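PDB 1Y9Z: alkaline serine protease from Pseudoalteromonas sp., which probably hydrolyses peptide bonds as a cold-adapted, subtilisin-like serine endopeptidase carrying an inserted beta-barrel domain. Local coordinates for residues I249-E259 with K345-N356; M272-G283 with A301-N311. All blocks are in the same frame, centred on the assembly; numbering follows the deposited sequence.

Interaction 1 (I249-E259 with K345-N356); sequences INASATGALAE and KAKLGQSTTVSN
E259 and K345 close one end of this antiparallel strand pair with a salt bridge, OE1 to NZ at 2.7 Å. The glutamate gets there by stretching out, CG trans to the backbone N (chi1 166°) and the chain extended beyond it; the lysine runs straight until a last bend at chi4 (-66°) turns NZ onto the syn lone pair of OE1. A weaker bond runs from NZ to OE2, whose other partner is the hydroxyl of Y309. Next to the bridge, L348 lays CD2 against CG of L257 at 3.6 Å. OG1 of T352, 3.5 Å from CB of L257, donates to Q350 O of its own segment, which L257 N reaches from the opposite face of the carbonyl plane; two donors therefore grip one oxygen. G349 has positive phi, where a side chain would jam against the preceding carbonyl, and its N meets a lone pair of L257 O in the carbonyl plane. Midway, at a non-hydrogen-bonded pair, OG1 of T254 and OG1 of T353 share a hydrogen bond of 2.9 Å on the face that also carries S252 and S355. At the far end N356 sends ND2 to I249 O, 3.1 Å away and almost straight out from that carbonyl, with S333 O as a second acceptor. N250 turns its amide nearly perpendicular to that of N356 and gives OD1 to R215. In this strand pair of the inserted beta-barrel domain, backbone bonds set the register, one pair of threonine hydroxyls bonds on the more open face, and an ion pair ties strand to turn.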
loop_
_atom_site.group_PDB
_atom_site.type_symbol
_atom_site.label_atom_id
_atom_site.label_comp_id
_atom_site.label_asym_id
_atom_site.label_seq_id
_atom_site.Cartn_x
_atom_site.Cartn_y
_atom_site.Cartn_z
ATOM N N ILE A 249 9.197 -18.911 0.679
ATOM C CA ILE A 249 9.012 -20.194 1.339
ATOM C C ILE A 249 7.541 -20.239 1.717
ATOM O O ILE A 249 7.099 -19.510 2.608
ATOM C CB ILE A 249 9.856 -20.329 2.627
ATOM C CG1 ILE A 249 11.348 -20.322 2.283
ATOM C CG2 ILE A 249 9.490 -21.622 3.354
ATOM C CD1 ILE A 249 11.779 -21.458 1.373
ATOM N N ASN A 250 6.782 -21.073 1.016
ATOM C CA ASN A 250 5.362 -21.224 1.290
ATOM C C ASN A 250 5.121 -22.591 1.902
ATOM O O ASN A 250 5.127 -23.609 1.206
ATOM C CB ASN A 250 4.543 -21.073 0.006
ATOM C CG ASN A 250 4.597 -19.666 -0.554
ATOM O OD1 ASN A 250 4.549 -18.689 0.192
ATOM N ND2 ASN A 250 4.679 -19.555 -1.872
ATOM N N ALA A 251 4.930 -22.605 3.214
ATOM C CA ALA A 251 4.692 -23.836 3.951
ATOM C C ALA A 251 4.169 -23.475 5.331
ATOM O O ALA A 251 4.086 -22.297 5.686
ATOM C CB ALA A 251 5.987 -24.631 4.075
ATOM N N SER A 252 3.816 -24.497 6.105
ATOM C CA SER A 252 3.317 -24.295 7.454
ATOM C C SER A 252 4.227 -25.009 8.440
ATOM O O SER A 252 4.837 -26.028 8.111
ATOM C CB SER A 252 1.891 -24.836 7.585
ATOM O OG SER A 252 1.009 -24.144 6.719
ATOM N N ALA A 253 4.328 -24.455 9.642
ATOM C CA ALA A 253 5.154 -25.032 10.693
ATOM C C ALA A 253 4.404 -24.900 12.009
ATOM O O ALA A 253 3.775 -23.874 12.274
ATOM C CB ALA A 253 6.491 -24.306 10.775
ATOM N N THR A 254 4.463 -25.944 12.829
ATOM C CA THR A 254 3.781 -25.942 14.116
ATOM C C THR A 254 4.722 -26.378 15.233
ATOM O O THR A 254 5.476 -27.338 15.083
ATOM C CB THR A 254 2.564 -26.889 14.103
ATOM O OG1 THR A 254 1.643 -26.470 13.089
ATOM C CG2 THR A 254 1.860 -26.871 15.455
ATOM N N GLY A 255 4.669 -25.663 16.351
ATOM C CA GLY A 255 5.518 -25.990 17.481
ATOM C C GLY A 255 5.308 -25.030 18.634
ATOM O O GLY A 255 4.612 -24.026 18.494
ATOM N N ALA A 256 5.900 -25.340 19.781
ATOM C CA ALA A 256 5.770 -24.480 20.948
ATOM C C ALA A 256 6.455 -23.148 20.663
ATOM O O ALA A 256 7.542 -23.111 20.084
ATOM C CB ALA A 256 6.398 -25.146 22.165
ATOM N N LEU A 257 5.814 -22.056 21.067
ATOM C CA LEU A 257 6.372 -20.727 20.851
ATOM C C LEU A 257 7.508 -20.450 21.830
ATOM O O LEU A 257 7.344 -20.588 23.044
ATOM C CB LEU A 257 5.285 -19.661 21.015
ATOM C CG LEU A 257 5.702 -18.218 20.710
ATOM C CD1 LEU A 257 6.081 -18.092 19.241
ATOM C CD2 LEU A 257 4.560 -17.273 21.050
ATOM N N ALA A 258 8.660 -20.069 21.290
ATOM C CA ALA A 258 9.831 -19.754 22.099
ATOM C C ALA A 258 10.468 -18.497 21.523
ATOM O O ALA A 258 10.516 -18.321 20.307
ATOM C CB ALA A 258 10.821 -20.909 22.064
ATOM N N GLU A 259 10.954 -17.621 22.394
ATOM C CA GLU A 259 11.569 -16.384 21.933
ATOM C C GLU A 259 13.079 -16.346 22.091
ATOM O O GLU A 259 13.630 -16.801 23.096
ATOM C CB GLU A 259 10.953 -15.183 22.657
ATOM C CG GLU A 259 11.754 -13.895 22.499
ATOM C CD GLU A 259 11.000 -12.667 22.963
ATOM O OE1 GLU A 259 10.348 -12.726 24.026
ATOM O OE2 GLU A 259 11.071 -11.632 22.265
ATOM N N LYS A 345 4.367 -12.538 23.342
ATOM C CA LYS A 345 5.223 -12.876 24.477
ATOM C C LYS A 345 4.423 -13.602 25.552
ATOM O O LYS A 345 4.935 -14.501 26.222
ATOM C CB LYS A 345 5.837 -11.613 25.087
ATOM C CG LYS A 345 6.992 -11.017 24.304
ATOM C CD LYS A 345 7.494 -9.746 24.983
ATOM C CE LYS A 345 8.761 -9.219 24.329
ATOM N NZ LYS A 345 9.906 -10.151 24.509
ATOM N N ALA A 346 3.168 -13.202 25.713
ATOM C CA ALA A 346 2.289 -13.799 26.711
ATOM C C ALA A 346 1.849 -15.209 26.329
ATOM O O ALA A 346 1.326 -15.948 27.165
ATOM C CB ALA A 346 1.070 -12.914 26.921
ATOM N N LYS A 347 2.062 -15.579 25.071
ATOM C CA LYS A 347 1.667 -16.899 24.589
ATOM C C LYS A 347 2.834 -17.873 24.470
ATOM O O LYS A 347 2.679 -18.972 23.938
ATOM C CB LYS A 347 0.968 -16.769 23.234
ATOM C CG LYS A 347 -0.234 -15.837 23.245
ATOM C CD LYS A 347 -1.270 -16.276 24.272
ATOM C CE LYS A 347 -2.444 -15.313 24.316
ATOM N NZ LYS A 347 -3.451 -15.709 25.339
ATOM N N LEU A 348 4.000 -17.473 24.967
ATOM C CA LEU A 348 5.181 -18.324 24.905
ATOM C C LEU A 348 4.927 -19.700 25.516
ATOM O O LEU A 348 4.328 -19.816 26.585
ATOM C CB LEU A 348 6.357 -17.652 25.618
ATOM C CG LEU A 348 6.930 -16.401 24.945
ATOM C CD1 LEU A 348 8.064 -15.836 25.787
ATOM C CD2 LEU A 348 7.425 -16.753 23.552
ATOM N N GLY A 349 5.383 -20.739 24.823
ATOM C CA GLY A 349 5.202 -22.096 25.308
ATOM C C GLY A 349 3.999 -22.793 24.706
ATOM O O GLY A 349 3.898 -24.020 24.749
ATOM N N GLN A 350 3.084 -22.016 24.137
ATOM C CA GLN A 350 1.883 -22.574 23.532
ATOM C C GLN A 350 2.103 -23.002 22.084
ATOM O O GLN A 350 2.917 -22.417 21.367
ATOM C CB GLN A 350 0.739 -21.560 23.609
ATOM C CG GLN A 350 0.279 -21.269 25.032
ATOM C CD GLN A 350 -0.846 -20.253 25.096
ATOM O OE1 GLN A 350 -1.867 -20.395 24.423
ATOM N NE2 GLN A 350 -0.668 -19.226 25.920
ATOM N N SER A 351 1.374 -24.031 21.664
ATOM C CA SER A 351 1.478 -24.545 20.304
ATOM C C SER A 351 1.091 -23.449 19.320
ATOM O O SER A 351 -0.002 -22.889 19.398
ATOM C CB SER A 351 0.558 -25.753 20.123
ATOM O OG SER A 351 0.692 -26.307 18.825
ATOM N N THR A 352 1.994 -23.153 18.392
ATOM C CA THR A 352 1.757 -22.109 17.402
ATOM C C THR A 352 2.011 -22.603 15.986
ATOM O O THR A 352 2.942 -23.369 15.739
ATOM C CB THR A 352 2.674 -20.897 17.663
ATOM O OG1 THR A 352 2.496 -20.445 19.009
ATOM C CG2 THR A 352 2.343 -19.759 16.705
ATOM N N THR A 353 1.173 -22.158 15.057
ATOM C CA THR A 353 1.322 -22.534 13.661
ATOM C C THR A 353 1.569 -21.280 12.837
ATOM O O THR A 353 0.751 -20.361 12.832
ATOM C CB THR A 353 0.063 -23.236 13.122
ATOM O OG1 THR A 353 -0.187 -24.419 13.889
ATOM C CG2 THR A 353 0.252 -23.622 11.658
ATOM N N VAL A 354 2.712 -21.244 12.166
ATOM C CA VAL A 354 3.071 -20.120 11.313
ATOM C C VAL A 354 2.984 -20.633 9.890
ATOM O O VAL A 354 3.466 -21.726 9.589
ATOM C CB VAL A 354 4.508 -19.637 11.583
ATOM C CG1 VAL A 354 4.862 -18.500 10.631
ATOM C CG2 VAL A 354 4.637 -19.184 13.022
ATOM N N SER A 355 2.374 -19.854 9.008
ATOM C CA SER A 355 2.243 -20.299 7.636
ATOM C C SER A 355 2.310 -19.199 6.594
ATOM O O SER A 355 1.816 -18.091 6.804
ATOM C CB SER A 355 0.924 -21.052 7.468
ATOM O OG SER A 355 -0.175 -20.211 7.769
ATOM N N ASN A 356 2.950 -19.523 5.478
ATOM C CA ASN A 356 3.047 -18.622 4.337
ATOM C C ASN A 356 2.335 -19.393 3.236
ATOM O O ASN A 356 2.604 -20.577 3.030
ATOM C CB ASN A 356 4.498 -18.369 3.930
ATOM C CG ASN A 356 5.215 -17.429 4.874
ATOM O OD1 ASN A 356 4.593 -16.590 5.526
ATOM N ND2 ASN A 356 6.535 -17.549 4.938
#

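Interaction 2 (M272-G283 with A301-N311); sequences MANKICLVERVG and AGAKGIIVYSN
Y309 lays one ring face over E280, the glutamate CA 3.7 Å from the ring centroid, while CD1 of L278 packs on its CD1. Its chi1 of 65° sets the ring between backbone N and carbonyl carbon. The packing is tightest around C277, whose CB presses on CB of A303 at 3.4 Å, beside the disulfide to C298 of the connecting helix. Next along that face, V279 and V308 lie side by side; on the other face CD1 of I307 meets CG2 of I276. The C-terminal end is polar and hydrated: S310 OG and two waters lie in plane at the edge of the R281 guanidinium, whose NE salt-bridges E291; R281 NH1 to S310 OG is a weak bond of 3.3 Å, S310 OG being bonded to G316 O. N311 ND2 bonds to R281 O from above its carbonyl plane. The open side belongs to K304, whose CD lies 3.2 Å from N274 CA on its way to T254 O. Replacing Y309 with an alanine would probably uncover E280 CA and L278 and leave E259 without its hydroxyl partner. In this right-handed beta-alpha-beta unit, apolar packing and a disulfide secure the middle, a hydrated polar network the end.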
loop_
_atom_site.group_PDB
_atom_site.type_symbol
_atom_site.label_atom_id
_atom_site.label_comp_id
_atom_site.label_asym_id
_atom_site.label_seq_id
_atom_site.Cartn_x
_atom_site.Cartn_y
_atom_site.Cartn_z
ATOM N N MET A 272 16.038 -24.075 19.534
ATOM C CA MET A 272 14.747 -23.812 18.906
ATOM C C MET A 272 14.191 -25.010 18.145
ATOM O O MET A 272 13.215 -24.880 17.407
ATOM C CB MET A 272 14.859 -22.618 17.954
ATOM C CG MET A 272 14.927 -21.265 18.643
ATOM S SD MET A 272 13.425 -20.877 19.560
ATOM C CE MET A 272 13.993 -19.515 20.572
ATOM N N ALA A 273 14.809 -26.172 18.322
ATOM C CA ALA A 273 14.348 -27.375 17.640
ATOM C C ALA A 273 12.879 -27.629 17.967
ATOM O O ALA A 273 12.470 -27.545 19.125
ATOM C CB ALA A 273 15.195 -28.571 18.059
ATOM N N ASN A 274 12.091 -27.931 16.939
ATOM C CA ASN A 274 10.665 -28.206 17.101
ATOM C C ASN A 274 9.893 -27.049 17.729
ATOM O O ASN A 274 8.831 -27.251 18.319
ATOM C CB ASN A 274 10.466 -29.467 17.948
ATOM C CG ASN A 274 10.964 -30.719 17.253
ATOM O OD1 ASN A 274 10.466 -31.092 16.191
ATOM N ND2 ASN A 274 11.953 -31.373 17.850
ATOM N N LYS A 275 10.417 -25.837 17.588
ATOM C CA LYS A 275 9.767 -24.663 18.160
ATOM C C LYS A 275 9.512 -23.570 17.127
ATOM O O LYS A 275 10.151 -23.530 16.076
ATOM C CB LYS A 275 10.642 -24.074 19.270
ATOM C CG LYS A 275 10.927 -24.998 20.444
ATOM C CD LYS A 275 9.768 -25.038 21.424
ATOM C CE LYS A 275 10.160 -25.780 22.697
ATOM N NZ LYS A 275 9.087 -25.742 23.730
ATOM N N ILE A 276 8.555 -22.699 17.433
ATOM C CA ILE A 276 8.258 -21.554 16.580
ATOM C C ILE A 276 9.056 -20.468 17.285
ATOM O O ILE A 276 8.826 -20.175 18.459
ATOM C CB ILE A 276 6.758 -21.191 16.581
ATOM C CG1 ILE A 276 5.952 -22.304 15.903
ATOM C CG2 ILE A 276 6.542 -19.865 15.861
ATOM C CD1 ILE A 276 6.381 -22.602 14.475
ATOM N N CYS A 277 10.002 -19.886 16.564
ATOM C CA CYS A 277 10.896 -18.885 17.121
ATOM C C CYS A 277 10.466 -17.437 16.936
ATOM O O CYS A 277 10.393 -16.932 15.815
ATOM C CB CYS A 277 12.274 -19.110 16.514
ATOM S SG CYS A 277 13.690 -18.179 17.172
ATOM N N LEU A 278 10.183 -16.782 18.057
ATOM C CA LEU A 278 9.788 -15.379 18.073
ATOM C C LEU A 278 11.064 -14.581 18.314
ATOM O O LEU A 278 11.851 -14.913 19.201
ATOM C CB LEU A 278 8.797 -15.120 19.211
ATOM C CG LEU A 278 8.277 -13.690 19.395
ATOM C CD1 LEU A 278 7.397 -13.304 18.212
ATOM C CD2 LEU A 278 7.486 -13.603 20.690
ATOM N N VAL A 279 11.282 -13.536 17.524
ATOM C CA VAL A 279 12.484 -12.730 17.687
ATOM C C VAL A 279 12.276 -11.275 17.289
ATOM O O VAL A 279 11.617 -10.973 16.291
ATOM C CB VAL A 279 13.658 -13.311 16.864
ATOM C CG1 VAL A 279 13.311 -13.316 15.382
ATOM C CG2 VAL A 279 14.924 -12.505 17.120
ATOM N N GLU A 280 12.837 -10.375 18.087
ATOM C CA GLU A 280 12.732 -8.953 17.812
ATOM C C GLU A 280 13.688 -8.626 16.675
ATOM O O GLU A 280 14.802 -9.148 16.617
ATOM C CB GLU A 280 13.105 -8.140 19.053
ATOM C CG GLU A 280 12.995 -6.635 18.864
ATOM C CD GLU A 280 13.476 -5.864 20.077
ATOM O OE1 GLU A 280 14.666 -5.998 20.426
ATOM O OE2 GLU A 280 12.666 -5.129 20.679
ATOM N N ARG A 281 13.244 -7.770 15.764
ATOM C CA ARG A 281 14.069 -7.371 14.635
ATOM C C ARG A 281 15.255 -6.528 15.105
ATOM O O ARG A 281 15.091 -5.598 15.892
ATOM C CB ARG A 281 13.230 -6.568 13.633
ATOM C CG ARG A 281 14.032 -5.955 12.494
ATOM C CD ARG A 281 13.131 -5.221 11.508
ATOM N NE ARG A 281 12.228 -6.141 10.821
ATOM C CZ ARG A 281 10.901 -6.102 10.902
ATOM N NH1 ARG A 281 10.294 -5.182 11.640
ATOM N NH2 ARG A 281 10.178 -6.999 10.246
ATOM N N VAL A 282 16.447 -6.875 14.630
ATOM C CA VAL A 282 17.655 -6.134 14.977
ATOM C C VAL A 282 18.035 -5.315 13.752
ATOM O O VAL A 282 18.396 -5.868 12.713
ATOM C CB VAL A 282 18.824 -7.074 15.340
ATOM C CG1 VAL A 282 20.087 -6.259 15.595
ATOM C CG2 VAL A 282 18.470 -7.887 16.573
ATOM N N GLY A 283 17.948 -3.996 13.879
ATOM C CA GLY A 283 18.262 -3.124 12.764
ATOM C C GLY A 283 17.009 -2.874 11.947
ATOM O O GLY A 283 15.933 -3.362 12.292
ATOM N N ALA A 301 19.340 -21.779 15.292
ATOM C CA ALA A 301 18.972 -22.435 16.541
ATOM C C ALA A 301 18.108 -23.669 16.289
ATOM O O ALA A 301 17.811 -24.423 17.215
ATOM C CB ALA A 301 18.237 -21.457 17.449
ATOM N N GLY A 302 17.700 -23.860 15.036
ATOM C CA GLY A 302 16.888 -25.013 14.680
ATOM C C GLY A 302 15.386 -24.786 14.627
ATOM O O GLY A 302 14.612 -25.744 14.628
ATOM N N ALA A 303 14.965 -23.527 14.566
ATOM C CA ALA A 303 13.544 -23.193 14.523
ATOM C C ALA A 303 12.806 -23.803 13.332
ATOM O O ALA A 303 13.355 -23.909 12.235
ATOM C CB ALA A 303 13.370 -21.675 14.512
ATOM N N LYS A 304 11.557 -24.201 13.561
ATOM C CA LYS A 304 10.720 -24.784 12.513
ATOM C C LYS A 304 9.972 -23.675 11.782
ATOM O O LYS A 304 9.687 -23.781 10.589
ATOM C CB LYS A 304 9.704 -25.760 13.112
ATOM C CG LYS A 304 10.303 -27.044 13.657
ATOM C CD LYS A 304 9.225 -27.945 14.247
ATOM C CE LYS A 304 8.198 -28.362 13.209
ATOM N NZ LYS A 304 7.157 -29.246 13.807
ATOM N N GLY A 305 9.650 -22.621 12.526
ATOM C CA GLY A 305 8.945 -21.477 11.976
ATOM C C GLY A 305 9.520 -20.240 12.634
ATOM O O GLY A 305 10.033 -20.325 13.749
ATOM N N ILE A 306 9.432 -19.092 11.970
ATOM C CA ILE A 306 9.996 -17.869 12.530
ATOM C C ILE A 306 9.059 -16.670 12.467
ATOM O O ILE A 306 8.402 -16.431 11.453
ATOM C CB ILE A 306 11.312 -17.504 11.808
ATOM C CG1 ILE A 306 12.271 -18.696 11.843
ATOM C CG2 ILE A 306 11.957 -16.295 12.476
ATOM C CD1 ILE A 306 13.491 -18.534 10.960
ATOM N N ILE A 307 9.011 -15.918 13.563
ATOM C CA ILE A 307 8.182 -14.724 13.656
ATOM C C ILE A 307 9.041 -13.557 14.123
ATOM O O ILE A 307 9.482 -13.524 15.271
ATOM C CB ILE A 307 7.037 -14.893 14.667
ATOM C CG1 ILE A 307 6.148 -16.073 14.267
ATOM C CG2 ILE A 307 6.215 -13.612 14.731
ATOM C CD1 ILE A 307 5.099 -16.419 15.305
ATOM N N VAL A 308 9.278 -12.605 13.228
ATOM C CA VAL A 308 10.078 -11.430 13.549
ATOM C C VAL A 308 9.149 -10.263 13.852
ATOM O O VAL A 308 8.252 -9.964 13.061
ATOM C CB VAL A 308 10.983 -11.033 12.364
ATOM C CG1 VAL A 308 11.757 -9.765 12.699
ATOM C CG2 VAL A 308 11.936 -12.168 12.030
ATOM N N TYR A 309 9.342 -9.610 14.995
ATOM C CA TYR A 309 8.508 -8.466 15.328
ATOM C C TYR A 309 9.323 -7.180 15.369
ATOM O O TYR A 309 10.516 -7.189 15.672
ATOM C CB TYR A 309 7.748 -8.676 16.650
ATOM C CG TYR A 309 8.577 -8.791 17.912
ATOM C CD1 TYR A 309 9.194 -9.991 18.265
ATOM C CD2 TYR A 309 8.688 -7.712 18.791
ATOM C CE1 TYR A 309 9.897 -10.117 19.467
ATOM C CE2 TYR A 309 9.388 -7.825 19.992
ATOM C CZ TYR A 309 9.986 -9.031 20.324
ATOM O OH TYR A 309 10.661 -9.154 21.521
ATOM N N SER A 310 8.664 -6.077 15.040
ATOM C CA SER A 310 9.303 -4.768 14.992
ATOM C C SER A 310 9.964 -4.307 16.282
ATOM O O SER A 310 9.491 -4.595 17.383
ATOM C CB SER A 310 8.282 -3.714 14.557
ATOM O OG SER A 310 7.739 -4.029 13.287
ATOM N N ASN A 311 11.066 -3.579 16.128
ATOM C CA ASN A 311 11.790 -3.028 17.264
ATOM C C ASN A 311 11.218 -1.639 17.543
ATOM O O ASN A 311 10.366 -1.153 16.799
ATOM C CB ASN A 311 13.288 -2.937 16.956
ATOM C CG ASN A 311 13.572 -2.281 15.619
ATOM O OD1 ASN A 311 13.116 -1.170 15.347
ATOM N ND2 ASN A 311 14.336 -2.967 14.778
HETATM O O HOH W 1 7.265 -5.718 11.149
HETATM O O HOH W 2 11.245 -2.683 13.015
#

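Overall arrangement
Both contacts belong to one mixed sheet of the inserted domain, and interaction 2 is nested inside the chain loop that interaction 1 closes. Strands 252-263 and 275-280 are neighbours, joined by backbone bonds such as L278 N to A258 O. Interaction 2 is the buried one: parallel strands, branched apolar side chains and cover from helix 291-300. Interaction 1 is only partly buried; its antiparallel strands carry hydroxyls and a charged pair where many residues are exposed. The two meet at the hydroxyl of Y309 and OE2 of E259, 2.6 Å apart, while K304 reaches T254 O and L257 packs on I276 and L278.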